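Trehalose-6-phosphate phosphatase (Candida albicans, PDB 5DXI) is a trehalose-phosphatase of the HAD superfamily, its phosphatase domain holding a magnesium ion and a beryllium trifluoride ion in the model. Local coordinates at residues A[242-247]-A[264-269]; A[15-20]-A[60-65]. All coordinates share one frame; numbering follows the deposited sequence.

Contact 1: A[242-247]-A[264-269]; sequences NSLNEI and YGVYPV
An apolar helix-on-sheet contact joins Leu244 of helix 235-253 to Val266 and Pro268 of strand 266-271, and it illustrates how a crossover helix is seated on the strand it leads into. The helix runs nearly antiparallel to the strand, with 155° between their directions and the two short axes 8.6 Å apart at closest. Leu244 lies over the strand between the two residues that face it. Its CB lies 3.8 Å from Val266 CG1. The two methyls of Leu244 divide the work: CD2 also meets Val266 CG1, whereas CD1 reaches the proline ring, 4.0 Å from Pro268 CB. Val266 offers that single methyl because its CG1 stands anti to the backbone N (chi1 -176°). The side chains meet obliquely, and no hydrogen bond crosses between the segments.

These elements belong to a beta-alpha-beta unit, strand 227-232, helix 235-253 and strand 266-271, part of the Rossmann-like core expected of a HAD phosphatase. The two strands lie side by side and parallel, so Leu244 also touches Cys230 on the neighbouring strand, while Pro268 is further covered by Phe241 one turn earlier on the helix. The alternation of the strand sends Tyr267 away from this helix, to pack on helix 10-19.

At the margin of the apolar patch, Asn245 lays its amide oxygen against the proline, OD1 being 3.7 Å from Pro268 CG. Its ND2 donates instead to the backbone oxygen of Val279, a bond that ties the helix to the loop preceding strand 282-284.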
loop_
_atom_site.group_PDB
_atom_site.type_symbol
_atom_site.label_atom_id
_atom_site.label_comp_id
_atom_site.label_asym_id
_atom_site.label_seq_id
_atom_site.Cartn_x
_atom_site.Cartn_y
_atom_site.Cartn_z
ATOM N N ASN A 242 9.796 -3.850 -0.607
ATOM C CA ASN A 242 11.035 -4.152 0.105
ATOM C C ASN A 242 10.842 -5.313 1.087
ATOM O O ASN A 242 11.675 -6.198 1.153
ATOM C CB ASN A 242 11.554 -2.917 0.839
ATOM C CG ASN A 242 12.523 -2.103 0.008
ATOM O OD1 ASN A 242 13.448 -2.641 -0.627
ATOM N ND2 ASN A 242 12.330 -0.788 0.016
ATOM N N SER A 243 9.752 -5.301 1.854
ATOM C CA SER A 243 9.496 -6.402 2.791
ATOM C C SER A 243 9.377 -7.725 2.057
ATOM O O SER A 243 9.926 -8.737 2.506
ATOM C CB SER A 243 8.233 -6.171 3.634
ATOM O OG SER A 243 8.497 -5.213 4.634
ATOM N N LEU A 244 8.661 -7.721 0.936
ATOM C CA LEU A 244 8.547 -8.940 0.139
ATOM C C LEU A 244 9.884 -9.417 -0.424
ATOM O O LEU A 244 10.158 -10.620 -0.436
ATOM C CB LEU A 244 7.564 -8.742 -1.007
ATOM C CG LEU A 244 6.097 -8.729 -0.608
ATOM C CD1 LEU A 244 5.280 -8.380 -1.828
ATOM C CD2 LEU A 244 5.667 -10.085 -0.036
ATOM N N ASN A 245 10.707 -8.493 -0.908
ATOM C CA ASN A 245 12.033 -8.871 -1.406
ATOM C C ASN A 245 12.892 -9.496 -0.306
ATOM O O ASN A 245 13.592 -10.480 -0.529
ATOM C CB ASN A 245 12.751 -7.661 -1.997
ATOM C CG ASN A 245 12.102 -7.170 -3.277
ATOM O OD1 ASN A 245 11.414 -7.927 -3.978
ATOM N ND2 ASN A 245 12.306 -5.892 -3.586
ATOM N N GLU A 246 12.851 -8.898 0.875
ATOM C CA GLU A 246 13.599 -9.410 2.017
ATOM C C GLU A 246 13.132 -10.804 2.434
ATOM O O GLU A 246 13.942 -11.677 2.731
ATOM C CB GLU A 246 13.481 -8.430 3.177
ATOM C CG GLU A 246 14.154 -7.099 2.877
ATOM C CD GLU A 246 14.067 -6.125 4.036
ATOM O OE1 GLU A 246 13.248 -6.360 4.959
ATOM O OE2 GLU A 246 14.822 -5.127 4.015
ATOM N N ILE A 247 11.821 -11.018 2.444
ATOM C CA ILE A 247 11.287 -12.323 2.797
ATOM C C ILE A 247 11.696 -13.366 1.751
ATOM O O ILE A 247 12.111 -14.479 2.091
ATOM C CB ILE A 247 9.758 -12.272 2.943
ATOM C CG1 ILE A 247 9.397 -11.501 4.214
ATOM C CG2 ILE A 247 9.179 -13.675 2.986
ATOM C CD1 ILE A 247 7.922 -11.080 4.304
ATOM N N TYR A 264 9.220 -18.503 -5.283
ATOM C CA TYR A 264 8.425 -18.729 -4.095
ATOM C C TYR A 264 7.045 -18.086 -4.254
ATOM O O TYR A 264 6.288 -17.970 -3.290
ATOM C CB TYR A 264 9.146 -18.187 -2.868
ATOM C CG TYR A 264 10.462 -18.891 -2.603
ATOM C CD1 TYR A 264 10.492 -20.223 -2.196
ATOM C CD2 TYR A 264 11.667 -18.218 -2.737
ATOM C CE1 TYR A 264 11.691 -20.867 -1.947
ATOM C CE2 TYR A 264 12.868 -18.851 -2.488
ATOM C CZ TYR A 264 12.874 -20.175 -2.096
ATOM O OH TYR A 264 14.071 -20.802 -1.847
ATOM N N GLY A 265 6.726 -17.671 -5.477
ATOM C CA GLY A 265 5.429 -17.072 -5.752
ATOM C C GLY A 265 5.282 -15.622 -5.314
ATOM O O GLY A 265 4.161 -15.124 -5.181
ATOM N N VAL A 266 6.401 -14.919 -5.148
ATOM C CA VAL A 266 6.354 -13.547 -4.653
ATOM C C VAL A 266 6.347 -12.520 -5.794
ATOM O O VAL A 266 7.313 -12.409 -6.554
ATOM C CB VAL A 266 7.541 -13.267 -3.717
ATOM C CG1 VAL A 266 7.440 -11.872 -3.125
ATOM C CG2 VAL A 266 7.590 -14.308 -2.610
ATOM N N TYR A 267 5.266 -11.749 -5.907
ATOM C CA TYR A 267 5.172 -10.788 -7.002
ATOM C C TYR A 267 4.899 -9.352 -6.514
ATOM O O TYR A 267 3.741 -8.922 -6.407
ATOM C CB TYR A 267 4.097 -11.218 -8.005
ATOM C CG TYR A 267 4.321 -12.596 -8.608
ATOM C CD1 TYR A 267 5.152 -12.775 -9.713
ATOM C CD2 TYR A 267 3.667 -13.712 -8.096
ATOM C CE1 TYR A 267 5.351 -14.032 -10.271
ATOM C CE2 TYR A 267 3.851 -14.966 -8.645
ATOM C CZ TYR A 267 4.695 -15.122 -9.731
ATOM O OH TYR A 267 4.862 -16.375 -10.268
ATOM N N PRO A 268 5.970 -8.608 -6.200
ATOM C CA PRO A 268 5.782 -7.180 -5.926
ATOM C C PRO A 268 5.760 -6.396 -7.231
ATOM O O PRO A 268 6.720 -6.436 -8.007
ATOM C CB PRO A 268 6.991 -6.810 -5.073
ATOM C CG PRO A 268 8.045 -7.829 -5.430
ATOM C CD PRO A 268 7.361 -9.056 -5.970
ATOM N N VAL A 269 4.670 -5.672 -7.458
ATOM C CA VAL A 269 4.420 -5.058 -8.752
ATOM C C VAL A 269 4.074 -3.581 -8.591
ATOM O O VAL A 269 3.109 -3.235 -7.907
ATOM C CB VAL A 269 3.266 -5.774 -9.488
ATOM C CG1 VAL A 269 3.078 -5.184 -10.874
ATOM C CG2 VAL A 269 3.530 -7.277 -9.571
#

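Contact 2: A[15-20]-A[60-65]; sequences NNYKES and PKNQIW
A single side-chain hydrogen bond spans from the end of helix 10-19 to the start of strand 62-67, joining Tyr17 to Asn62. Asn62 ND2 donates to Tyr17 OH over 2.9 Å, and the bond is nearly straight, 169° at the hydrogen. The phenol oxygen lies almost in the plane of the amide, as suits an N-H of that group. Tyr17 can reach so far because its CG is anti to the backbone N (chi1 175°), which carries the ring out from the helix. Both ends of the amide have further partners: ND2 also bonds Leu56 O, and OD1 accepts from Arg23 NH1, so the rotation of the group is fixed by three bonds.

Within the helix end, polar bonds converge on one carbonyl. Ser20, the first residue to leave helical geometry, turns its OG back to Tyr17 O at 2.8 Å, and Ser20 N reaches the same oxygen at 3.2 Å, both from one face of the carbonyl plane.

The remaining contacts are looser. Tyr17 CE1 passes 3.9 Å from Asn62 OD1, with ring and amide planes inclined by 46°. Nearer the surface, the extended chain of Lys61 runs past the helix end, its CD 4.1 Å from Ser20 O.

Strand 23-27, which follows helix 10-19 in the chain, is the parallel neighbour of strand 62-67 in the Rossmann-like sheet. Its Arg23 bonds Ser20 OG and makes a cation-pi contact with Tyr17, whose ring also packs on Phe25 and on Leu56 of helix 47-58.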
loop_
_atom_site.group_PDB
_atom_site.type_symbol
_atom_site.label_atom_id
_atom_site.label_comp_id
_atom_site.label_asym_id
_atom_site.label_seq_id
_atom_site.Cartn_x
_atom_site.Cartn_y
_atom_site.Cartn_z
ATOM N N ASN A 15 -0.537 -18.510 -14.266
ATOM C CA ASN A 15 -0.120 -19.888 -14.040
ATOM C C ASN A 15 0.258 -20.161 -12.594
ATOM O O ASN A 15 -0.102 -21.203 -12.041
ATOM C CB ASN A 15 1.032 -20.256 -14.975
ATOM C CG ASN A 15 0.552 -20.480 -16.397
ATOM O OD1 ASN A 15 -0.596 -20.890 -16.606
ATOM N ND2 ASN A 15 1.413 -20.212 -17.378
ATOM N N ASN A 16 0.988 -19.237 -11.979
ATOM C CA ASN A 16 1.401 -19.422 -10.595
ATOM C C ASN A 16 0.154 -19.382 -9.697
ATOM O O ASN A 16 0.056 -20.142 -8.729
ATOM C CB ASN A 16 2.401 -18.343 -10.174
ATOM C CG ASN A 16 3.221 -18.732 -8.945
ATOM O OD1 ASN A 16 4.317 -19.256 -9.063
ATOM N ND2 ASN A 16 2.668 -18.517 -7.768
ATOM N N TYR A 17 -0.790 -18.502 -10.040
ATOM C CA TYR A 17 -2.060 -18.377 -9.307
ATOM C C TYR A 17 -2.831 -19.686 -9.293
ATOM O O TYR A 17 -3.181 -20.191 -8.234
ATOM C CB TYR A 17 -2.946 -17.283 -9.917
ATOM C CG TYR A 17 -4.337 -17.174 -9.283
ATOM C CD1 TYR A 17 -4.531 -16.454 -8.115
ATOM C CD2 TYR A 17 -5.457 -17.766 -9.873
ATOM C CE1 TYR A 17 -5.794 -16.331 -7.538
ATOM C CE2 TYR A 17 -6.728 -17.651 -9.298
ATOM C CZ TYR A 17 -6.882 -16.936 -8.126
ATOM O OH TYR A 17 -8.118 -16.812 -7.530
ATOM N N LYS A 18 -3.054 -20.253 -10.470
ATOM C CA LYS A 18 -3.849 -21.466 -10.568
ATOM C C LYS A 18 -3.126 -22.694 -9.993
ATOM O O LYS A 18 -3.766 -23.659 -9.579
ATOM C CB LYS A 18 -4.290 -21.676 -12.023
ATOM C CG LYS A 18 -5.163 -20.506 -12.474
ATOM C CD LYS A 18 -5.675 -20.604 -13.905
ATOM C CE LYS A 18 -7.221 -20.569 -13.947
ATOM N NZ LYS A 18 -7.861 -19.561 -13.023
ATOM N N GLU A 19 -1.798 -22.652 -9.945
ATOM C CA GLU A 19 -1.034 -23.741 -9.353
ATOM C C GLU A 19 -1.066 -23.717 -7.820
ATOM O O GLU A 19 -1.005 -24.768 -7.175
ATOM C CB GLU A 19 0.417 -23.706 -9.839
ATOM C CG GLU A 19 0.982 -25.072 -10.196
ATOM C CD GLU A 19 0.451 -25.601 -11.516
ATOM O OE1 GLU A 19 -0.222 -24.841 -12.247
ATOM O OE2 GLU A 19 0.704 -26.784 -11.821
ATOM N N SER A 20 -1.142 -22.518 -7.248
ATOM C CA SER A 20 -0.987 -22.314 -5.806
ATOM C C SER A 20 -2.230 -22.629 -4.957
ATOM O O SER A 20 -3.360 -22.594 -5.444
ATOM C CB SER A 20 -0.565 -20.876 -5.551
ATOM O OG SER A 20 -1.589 -19.991 -5.984
ATOM N N PRO A 60 -11.824 -19.827 -0.994
ATOM C CA PRO A 60 -11.215 -19.959 0.333
ATOM C C PRO A 60 -9.683 -20.108 0.270
ATOM O O PRO A 60 -9.026 -19.995 1.308
ATOM C CB PRO A 60 -11.879 -21.219 0.904
ATOM C CG PRO A 60 -12.308 -21.996 -0.298
ATOM C CD PRO A 60 -12.694 -20.970 -1.325
ATOM N N LYS A 61 -9.124 -20.361 -0.915
ATOM C CA LYS A 61 -7.666 -20.356 -1.067
ATOM C C LYS A 61 -7.095 -18.941 -0.975
ATOM O O LYS A 61 -5.901 -18.759 -0.709
ATOM C CB LYS A 61 -7.238 -20.979 -2.402
ATOM C CG LYS A 61 -7.515 -22.467 -2.553
ATOM C CD LYS A 61 -7.108 -22.952 -3.944
ATOM C CE LYS A 61 -7.352 -24.449 -4.111
ATOM N NZ LYS A 61 -7.306 -24.888 -5.540
ATOM N N ASN A 62 -7.952 -17.945 -1.173
ATOM C CA ASN A 62 -7.502 -16.559 -1.249
ATOM C C ASN A 62 -7.730 -15.761 0.034
ATOM O O ASN A 62 -8.786 -15.861 0.658
ATOM C CB ASN A 62 -8.199 -15.848 -2.404
ATOM C CG ASN A 62 -7.804 -16.406 -3.757
ATOM O OD1 ASN A 62 -6.791 -17.096 -3.890
ATOM N ND2 ASN A 62 -8.614 -16.121 -4.768
ATOM N N GLN A 63 -6.732 -14.966 0.411
ATOM C CA GLN A 63 -6.875 -13.951 1.452
ATOM C C GLN A 63 -6.503 -12.596 0.855
ATOM O O GLN A 63 -5.415 -12.434 0.286
ATOM C CB GLN A 63 -5.985 -14.251 2.655
ATOM C CG GLN A 63 -6.349 -15.500 3.432
ATOM C CD GLN A 63 -7.700 -15.374 4.096
ATOM O OE1 GLN A 63 -7.865 -14.605 5.044
ATOM N NE2 GLN A 63 -8.678 -16.123 3.599
ATOM N N ILE A 64 -7.398 -11.626 0.964
ATOM C CA ILE A 64 -7.150 -10.330 0.347
ATOM C C ILE A 64 -7.076 -9.208 1.373
ATOM O O ILE A 64 -7.956 -9.073 2.228
ATOM C CB ILE A 64 -8.234 -9.982 -0.675
ATOM C CG1 ILE A 64 -8.356 -11.085 -1.728
ATOM C CG2 ILE A 64 -7.940 -8.631 -1.323
ATOM C CD1 ILE A 64 -9.602 -10.924 -2.594
ATOM N N TRP A 65 -6.030 -8.393 1.274
ATOM C CA TRP A 65 -5.860 -7.253 2.163
ATOM C C TRP A 65 -5.707 -5.950 1.386
ATOM O O TRP A 65 -4.970 -5.884 0.384
ATOM C CB TRP A 65 -4.647 -7.467 3.077
ATOM C CG TRP A 65 -4.974 -8.368 4.217
ATOM C CD1 TRP A 65 -5.155 -9.716 4.163
ATOM C CD2 TRP A 65 -5.177 -7.986 5.576
ATOM N NE1 TRP A 65 -5.453 -10.201 5.408
ATOM C CE2 TRP A 65 -5.484 -9.158 6.295
ATOM C CE3 TRP A 65 -5.129 -6.765 6.258
ATOM C CZ2 TRP A 65 -5.731 -9.151 7.668
ATOM C CZ3 TRP A 65 -5.385 -6.754 7.619
ATOM C CH2 TRP A 65 -5.677 -7.940 8.313
#

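How the contacts relate
Both contacts set a helix against the parallel part of the same sheet, but on different strands and by different chemistry. Contact 1 lies nearer the middle of the chain, its centre about 13 Å from the chain's centre, and is apolar with a partly exposed margin. Contact 2 is farther out, about 19 Å from that centre; it is mostly buried yet polar, joining a helix end to a strand start. The first belongs to one crossover unit, whereas the second links segments 40 residues apart at their closest ends. Their centres are about 15 Å apart, and they meet directly: Tyr267 OH and Asn16 OD1, 3.2 Å apart, probably share a hydrogen bond, while Asn16 ND2 packs on Gly265 CA.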